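PHB depolymerase (Penicillium funiculosum, PDB 2D81) hydrolyses the ester bonds of the biopolyester polyhydroxybutyrate, as an alpha/beta hydrolase with a circularly permuted fold. Local coordinates at residues A[48-60]-A[286-298]. Sequence-based numbering, arbitrary orientation.
With RB3 ((1R)-3-{[(1R)-3-methoxy-1-methyl-3-oxopropyl]oxy}-1-methyl-3-oxopropyl (3R)-3-hydroxybutanoate), chain C.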
loop_
_atom_site.group_PDB
_atom_site.type_symbol
_atom_site.label_atom_id
_atom_site.label_comp_id
_atom_site.label_asym_id
_atom_site.label_seq_id
_atom_site.Cartn_x
_atom_site.Cartn_y
_atom_site.Cartn_z
ATOM N N TYR A 48 2.813 -6.244 10.620
ATOM C CA TYR A 48 4.144 -5.676 10.486
ATOM C C TYR A 48 5.194 -6.659 11.018
ATOM O O TYR A 48 5.105 -7.105 12.160
ATOM C CB TYR A 48 4.228 -4.368 11.272
ATOM C CG TYR A 48 5.620 -3.796 11.310
ATOM C CD1 TYR A 48 6.132 -3.079 10.224
ATOM C CD2 TYR A 48 6.451 -4.023 12.404
ATOM C CE1 TYR A 48 7.439 -2.606 10.230
ATOM C CE2 TYR A 48 7.761 -3.557 12.419
ATOM C CZ TYR A 48 8.248 -2.854 11.331
ATOM O OH TYR A 48 9.551 -2.428 11.334
ATOM N N ASP A 49 6.177 -6.985 10.180
ATOM C CA ASP A 49 7.299 -7.858 10.551
ATOM C C ASP A 49 6.846 -9.312 10.684
ATOM O O ASP A 49 7.526 -10.124 11.311
ATOM C CB ASP A 49 7.936 -7.389 11.873
ATOM C CG ASP A 49 9.404 -7.802 12.007
ATOM O OD1 ASP A 49 9.777 -8.387 13.047
ATOM O OD2 ASP A 49 10.192 -7.524 11.081
ATOM N N CYS A 50 5.709 -9.640 10.077
ATOM C CA CYS A 50 5.123 -10.973 10.229
ATOM C C CYS A 50 6.119 -12.083 9.896
ATOM O O CYS A 50 6.219 -13.076 10.616
ATOM C CB CYS A 50 3.883 -11.126 9.335
ATOM S SG CYS A 50 2.858 -12.565 9.803
ATOM N N ALA A 51 6.858 -11.913 8.804
ATOM C CA ALA A 51 7.629 -13.017 8.242
ATOM C C ALA A 51 9.087 -13.054 8.688
ATOM O O ALA A 51 9.885 -13.805 8.126
ATOM C CB ALA A 51 7.559 -12.975 6.716
ATOM N N ARG A 52 9.446 -12.257 9.691
ATOM C CA ARG A 52 10.848 -12.204 10.095
ATOM C C ARG A 52 11.260 -13.431 10.900
ATOM O O ARG A 52 12.354 -13.963 10.704
ATOM C CB ARG A 52 11.148 -10.936 10.904
ATOM C CG ARG A 52 12.633 -10.784 11.242
ATOM C CD ARG A 52 12.917 -9.536 12.062
ATOM N NE ARG A 52 12.828 -8.305 11.279
ATOM C CZ ARG A 52 13.845 -7.749 10.625
ATOM N NH1 ARG A 52 13.659 -6.627 9.945
ATOM N NH2 ARG A 52 15.051 -8.306 10.658
ATOM N N ASN A 53 10.389 -13.884 11.800
ATOM C CA ASN A 53 10.748 -14.976 12.704
ATOM C C ASN A 53 9.811 -16.180 12.644
ATOM O O ASN A 53 9.893 -17.082 13.482
ATOM C CB ASN A 53 10.835 -14.460 14.145
ATOM C CG ASN A 53 11.922 -13.419 14.322
ATOM O OD1 ASN A 53 11.649 -12.223 14.407
ATOM N ND2 ASN A 53 13.169 -13.873 14.366
ATOM N N GLN A 54 8.926 -16.189 11.655
ATOM C CA GLN A 54 8.159 -17.383 11.321
ATOM C C GLN A 54 8.047 -17.428 9.803
ATOM O O GLN A 54 8.125 -16.391 9.140
ATOM C CB GLN A 54 6.771 -17.320 11.967
ATOM C CG GLN A 54 5.846 -16.269 11.377
ATOM C CD GLN A 54 4.723 -15.881 12.322
ATOM O OE1 GLN A 54 4.089 -16.740 12.944
ATOM N NE2 GLN A 54 4.465 -14.581 12.431
ATOM N N TYR A 55 7.888 -18.622 9.243
ATOM C CA TYR A 55 7.946 -18.752 7.795
ATOM C C TYR A 55 6.779 -17.995 7.163
ATOM O O TYR A 55 5.689 -17.930 7.731
ATOM C CB TYR A 55 7.909 -20.226 7.384
ATOM C CG TYR A 55 8.408 -20.455 5.976
ATOM C CD1 TYR A 55 9.727 -20.157 5.631
ATOM C CD2 TYR A 55 7.561 -20.948 4.983
ATOM C CE1 TYR A 55 10.192 -20.344 4.334
ATOM C CE2 TYR A 55 8.017 -21.138 3.679
ATOM C CZ TYR A 55 9.334 -20.834 3.364
ATOM O OH TYR A 55 9.792 -21.022 2.081
ATOM N N TYR A 56 7.013 -17.406 5.994
ATOM C CA TYR A 56 6.058 -16.459 5.435
ATOM C C TYR A 56 4.702 -17.097 5.124
ATOM O O TYR A 56 3.677 -16.418 5.153
ATOM C CB TYR A 56 6.640 -15.803 4.175
ATOM C CG TYR A 56 6.605 -16.681 2.947
ATOM C CD1 TYR A 56 5.486 -16.703 2.116
ATOM C CD2 TYR A 56 7.678 -17.511 2.630
ATOM C CE1 TYR A 56 5.433 -17.532 1.000
ATOM C CE2 TYR A 56 7.637 -18.345 1.516
ATOM C CZ TYR A 56 6.512 -18.350 0.708
ATOM O OH TYR A 56 6.461 -19.172 -0.394
ATOM N N THR A 57 4.685 -18.398 4.834
ATOM C CA THR A 57 3.417 -19.070 4.547
ATOM C C THR A 57 2.540 -19.158 5.793
ATOM O O THR A 57 1.324 -19.331 5.693
ATOM C CB THR A 57 3.622 -20.502 3.983
ATOM O OG1 THR A 57 4.365 -21.291 4.918
ATOM C CG2 THR A 57 4.365 -20.453 2.653
ATOM N N SER A 58 3.153 -19.036 6.967
ATOM C CA SER A 58 2.393 -18.961 8.211
ATOM C C SER A 58 1.691 -17.613 8.324
ATOM O O SER A 58 0.803 -17.439 9.157
ATOM C CB SER A 58 3.315 -19.160 9.419
ATOM O OG SER A 58 3.803 -20.490 9.482
ATOM N N CYS A 59 2.107 -16.664 7.488
ATOM C CA CYS A 59 1.460 -15.358 7.403
ATOM C C CYS A 59 0.517 -15.335 6.199
ATOM O O CYS A 59 0.178 -14.270 5.680
ATOM C CB CYS A 59 2.519 -14.247 7.274
ATOM S SG CYS A 59 3.623 -14.121 8.723
ATOM N N MET A 60 0.090 -16.520 5.769
ATOM C CA MET A 60 -0.801 -16.656 4.623
ATOM C C MET A 60 -1.815 -17.777 4.830
ATOM O O MET A 60 -1.852 -18.410 5.881
ATOM C CB MET A 60 0.008 -16.939 3.353
ATOM C CG MET A 60 0.928 -15.809 2.926
ATOM S SD MET A 60 1.902 -16.252 1.463
ATOM C CE MET A 60 0.625 -16.297 0.224
ATOM N N ASP A 286 8.454 -6.258 -1.051
ATOM C CA ASP A 286 9.279 -7.057 -0.150
ATOM C C ASP A 286 8.799 -7.015 1.301
ATOM O O ASP A 286 9.071 -6.058 2.029
ATOM C CB ASP A 286 10.731 -6.587 -0.232
ATOM C CG ASP A 286 11.682 -7.501 0.512
ATOM O OD1 ASP A 286 11.234 -8.558 1.007
ATOM O OD2 ASP A 286 12.879 -7.161 0.596
ATOM N N TRP A 287 8.085 -8.059 1.714
ATOM C CA TRP A 287 7.707 -8.227 3.116
ATOM C C TRP A 287 8.314 -9.498 3.722
ATOM O O TRP A 287 7.890 -9.953 4.789
ATOM C CB TRP A 287 6.179 -8.265 3.259
ATOM C CG TRP A 287 5.508 -9.407 2.543
ATOM C CD1 TRP A 287 5.301 -9.529 1.197
ATOM C CD2 TRP A 287 4.966 -10.592 3.141
ATOM N NE1 TRP A 287 4.662 -10.716 0.921
ATOM C CE2 TRP A 287 4.447 -11.389 2.096
ATOM C CE3 TRP A 287 4.870 -11.059 4.459
ATOM C CZ2 TRP A 287 3.840 -12.627 2.327
ATOM C CZ3 TRP A 287 4.267 -12.293 4.690
ATOM C CH2 TRP A 287 3.759 -13.061 3.627
ATOM N N VAL A 288 9.315 -10.063 3.052
ATOM C CA VAL A 288 9.909 -11.321 3.511
ATOM C C VAL A 288 11.429 -11.271 3.614
ATOM O O VAL A 288 12.048 -12.187 4.165
ATOM C CB VAL A 288 9.520 -12.495 2.585
ATOM C CG1 VAL A 288 8.012 -12.666 2.581
ATOM C CG2 VAL A 288 10.040 -12.246 1.171
ATOM N N GLY A 289 12.023 -10.208 3.082
ATOM C CA GLY A 289 13.460 -10.026 3.188
ATOM C C GLY A 289 14.254 -10.378 1.940
ATOM O O GLY A 289 15.455 -10.649 2.028
ATOM N N TRP A 290 13.602 -10.373 0.779
ATOM C CA TRP A 290 14.306 -10.608 -0.482
ATOM C C TRP A 290 15.515 -9.689 -0.634
ATOM O O TRP A 290 16.605 -10.127 -1.004
ATOM C CB TRP A 290 13.380 -10.377 -1.680
ATOM C CG TRP A 290 12.414 -11.477 -1.967
ATOM C CD1 TRP A 290 12.708 -12.785 -2.227
ATOM C CD2 TRP A 290 10.996 -11.353 -2.086
ATOM N NE1 TRP A 290 11.557 -13.484 -2.507
ATOM C CE2 TRP A 290 10.490 -12.627 -2.426
ATOM C CE3 TRP A 290 10.101 -10.285 -1.939
ATOM C CZ2 TRP A 290 9.127 -12.864 -2.620
ATOM C CZ3 TRP A 290 8.744 -10.519 -2.133
ATOM C CH2 TRP A 290 8.270 -11.801 -2.469
ATOM N N TYR A 291 15.316 -8.407 -0.353
ATOM C CA TYR A 291 16.297 -7.399 -0.728
ATOM C C TYR A 291 16.996 -6.772 0.470
ATOM O O TYR A 291 17.489 -5.648 0.396
ATOM C CB TYR A 291 15.616 -6.326 -1.584
ATOM C CG TYR A 291 14.909 -6.926 -2.777
ATOM C CD1 TYR A 291 13.513 -6.944 -2.858
ATOM C CD2 TYR A 291 15.633 -7.553 -3.791
ATOM C CE1 TYR A 291 12.863 -7.579 -3.917
ATOM C CE2 TYR A 291 14.994 -8.189 -4.848
ATOM C CZ TYR A 291 13.612 -8.200 -4.907
ATOM O OH TYR A 291 12.985 -8.841 -5.954
ATOM N N GLY A 292 17.048 -7.511 1.572
ATOM C CA GLY A 292 17.799 -7.052 2.726
ATOM C C GLY A 292 17.120 -7.395 4.035
ATOM O O GLY A 292 15.905 -7.594 4.084
ATOM N N SER A 293 17.910 -7.457 5.100
ATOM C CA SER A 293 17.399 -7.790 6.420
ATOM C C SER A 293 16.542 -6.672 7.007
ATOM O O SER A 293 15.766 -6.905 7.927
ATOM C CB SER A 293 18.563 -8.098 7.365
ATOM O OG SER A 293 19.483 -7.024 7.397
ATOM N N ASN A 294 16.684 -5.460 6.475
ATOM C CA ASN A 294 15.936 -4.307 6.977
ATOM C C ASN A 294 14.751 -3.923 6.091
ATOM O O ASN A 294 14.342 -2.763 6.068
ATOM C CB ASN A 294 16.861 -3.098 7.117
ATOM C CG ASN A 294 17.733 -2.894 5.901
ATOM O OD1 ASN A 294 17.277 -3.037 4.765
ATOM N ND2 ASN A 294 18.997 -2.554 6.129
ATOM N N ALA A 295 14.198 -4.897 5.374
ATOM C CA ALA A 295 13.104 -4.643 4.438
ATOM C C ALA A 295 11.949 -3.837 5.034
ATOM O O ALA A 295 11.326 -3.035 4.334
ATOM C CB ALA A 295 12.574 -5.966 3.880
ATOM N N ASP A 296 11.651 -4.057 6.313
ATOM C CA ASP A 296 10.531 -3.363 6.945
ATOM C C ASP A 296 10.964 -2.311 7.963
ATOM O O ASP A 296 10.170 -1.874 8.797
ATOM C CB ASP A 296 9.569 -4.375 7.593
ATOM C CG ASP A 296 10.183 -5.129 8.765
ATOM O OD1 ASP A 296 11.419 -5.100 8.951
ATOM O OD2 ASP A 296 9.411 -5.774 9.505
ATOM N N GLN A 297 12.221 -1.886 7.871
ATOM C CA GLN A 297 12.748 -0.852 8.758
ATOM C C GLN A 297 13.219 0.346 7.939
ATOM O O GLN A 297 13.331 0.267 6.717
ATOM C CB GLN A 297 13.914 -1.413 9.578
ATOM C CG GLN A 297 13.541 -2.641 10.409
ATOM C CD GLN A 297 14.752 -3.339 11.004
ATOM O OE1 GLN A 297 15.713 -3.639 10.300
ATOM N NE2 GLN A 297 14.707 -3.608 12.305
ATOM N N ILE A 298 13.483 1.459 8.612
ATOM C CA ILE A 298 14.051 2.618 7.938
ATOM C C ILE A 298 15.290 2.168 7.162
ATOM O O ILE A 298 16.135 1.451 7.693
ATOM C CB ILE A 298 14.429 3.717 8.967
ATOM C CG1 ILE A 298 13.156 4.234 9.651
ATOM C CG2 ILE A 298 15.161 4.866 8.270
ATOM C CD1 ILE A 298 13.404 5.080 10.910
HETATM O O1M RB3 C . -0.765 -14.734 -3.126
HETATM C C1A RB3 C . -0.283 -13.582 -3.060
HETATM O O1A RB3 C . 0.280 -12.969 -3.993
HETATM C C2A RB3 C . -0.394 -12.860 -1.715
HETATM C C3A RB3 C . 0.982 -12.438 -1.194
HETATM C C4A RB3 C . 0.799 -11.746 0.158
HETATM O O3A RB3 C . 1.802 -13.606 -1.029
HETATM C C1B RB3 C . 3.102 -13.381 -1.366
HETATM O O1B RB3 C . 3.569 -12.244 -1.348
HETATM C C2B RB3 C . 3.963 -14.580 -1.770
HETATM C C3B RB3 C . 5.466 -14.281 -1.756
HETATM C C4B RB3 C . 5.955 -13.945 -0.346
HETATM O O3B RB3 C . 6.176 -15.441 -2.217
HETATM C C1C RB3 C . 6.271 -15.488 -3.574
HETATM O O1C RB3 C . 5.354 -15.066 -4.276
HETATM C C2C RB3 C . 7.528 -16.085 -4.211
HETATM C C3C RB3 C . 7.181 -17.296 -5.080
HETATM C C4C RB3 C . 8.447 -17.902 -5.687
HETATM O O3C RB3 C . 6.491 -18.269 -4.293
HETATM O O HOH W 1 6.619 -9.545 7.165
HETATM O O HOH W 2 10.820 -14.368 5.652
#
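The indole of Trp287 meets the loop 48-60 along its six-membered edge: CZ3 lies 3.7 Å from Cys59 CB, and CH2 meets Met60 CG and Tyr56 O at the same edge. Met60 SD also lies at this edge, a Met-aromatic contact in the ring plane. Over the centre of one indole face sits CG1 of the adjacent Val288, the methyl that also touches Tyr56 CB at 3.8 Å; Tyr23 of helix 20-31 also stacks with the indole. Ala51 CB packs obliquely against Trp287 CZ3. The Tyr48 ring has Asp296 OD2 over one face, 3.6 Å above its plane, while its hydroxyl donates to the backbone O of Asp296 from above the carbonyl plane. Around the Arg52 guanidinium the acids come in at the edge, and the three residues form a salt-bridge network: NE gives a straight bond (163°) to the syn lone pair of Asp49 OD2, and NH1 makes a salt bridge to Asp296 OD1 at 2.9 Å. Extended through chi1 and chi2, the arginine chain bends at chi3 (-73°), and NH1 also donates to Ser293 O, which lies tilted from the guanidinium plane. The two carboxylates are nearly coplanar, with Asp49 OD2 only 2.5 Å from Asp296 OD2. In this alpha/beta hydrolase fold the contact joins the loop after strand 39-43 to the loop before helix 301-314, and both loops contribute residues to the pocket holding the hydroxybutyrate trimer. Trp287 NE1 donates to ligand O1B at 2.9 Å, and the ligand methyl C4B touches Tyr56 CD1, Val288 CG1 and Trp290 CH2. The Cys50-Cys59 disulfide closes the loop that carries Cys59 CB to the indole edge. Two waters bridge the backbones, one from Ala51 N to Trp287 O, the other from Ala51 O to Val288 O.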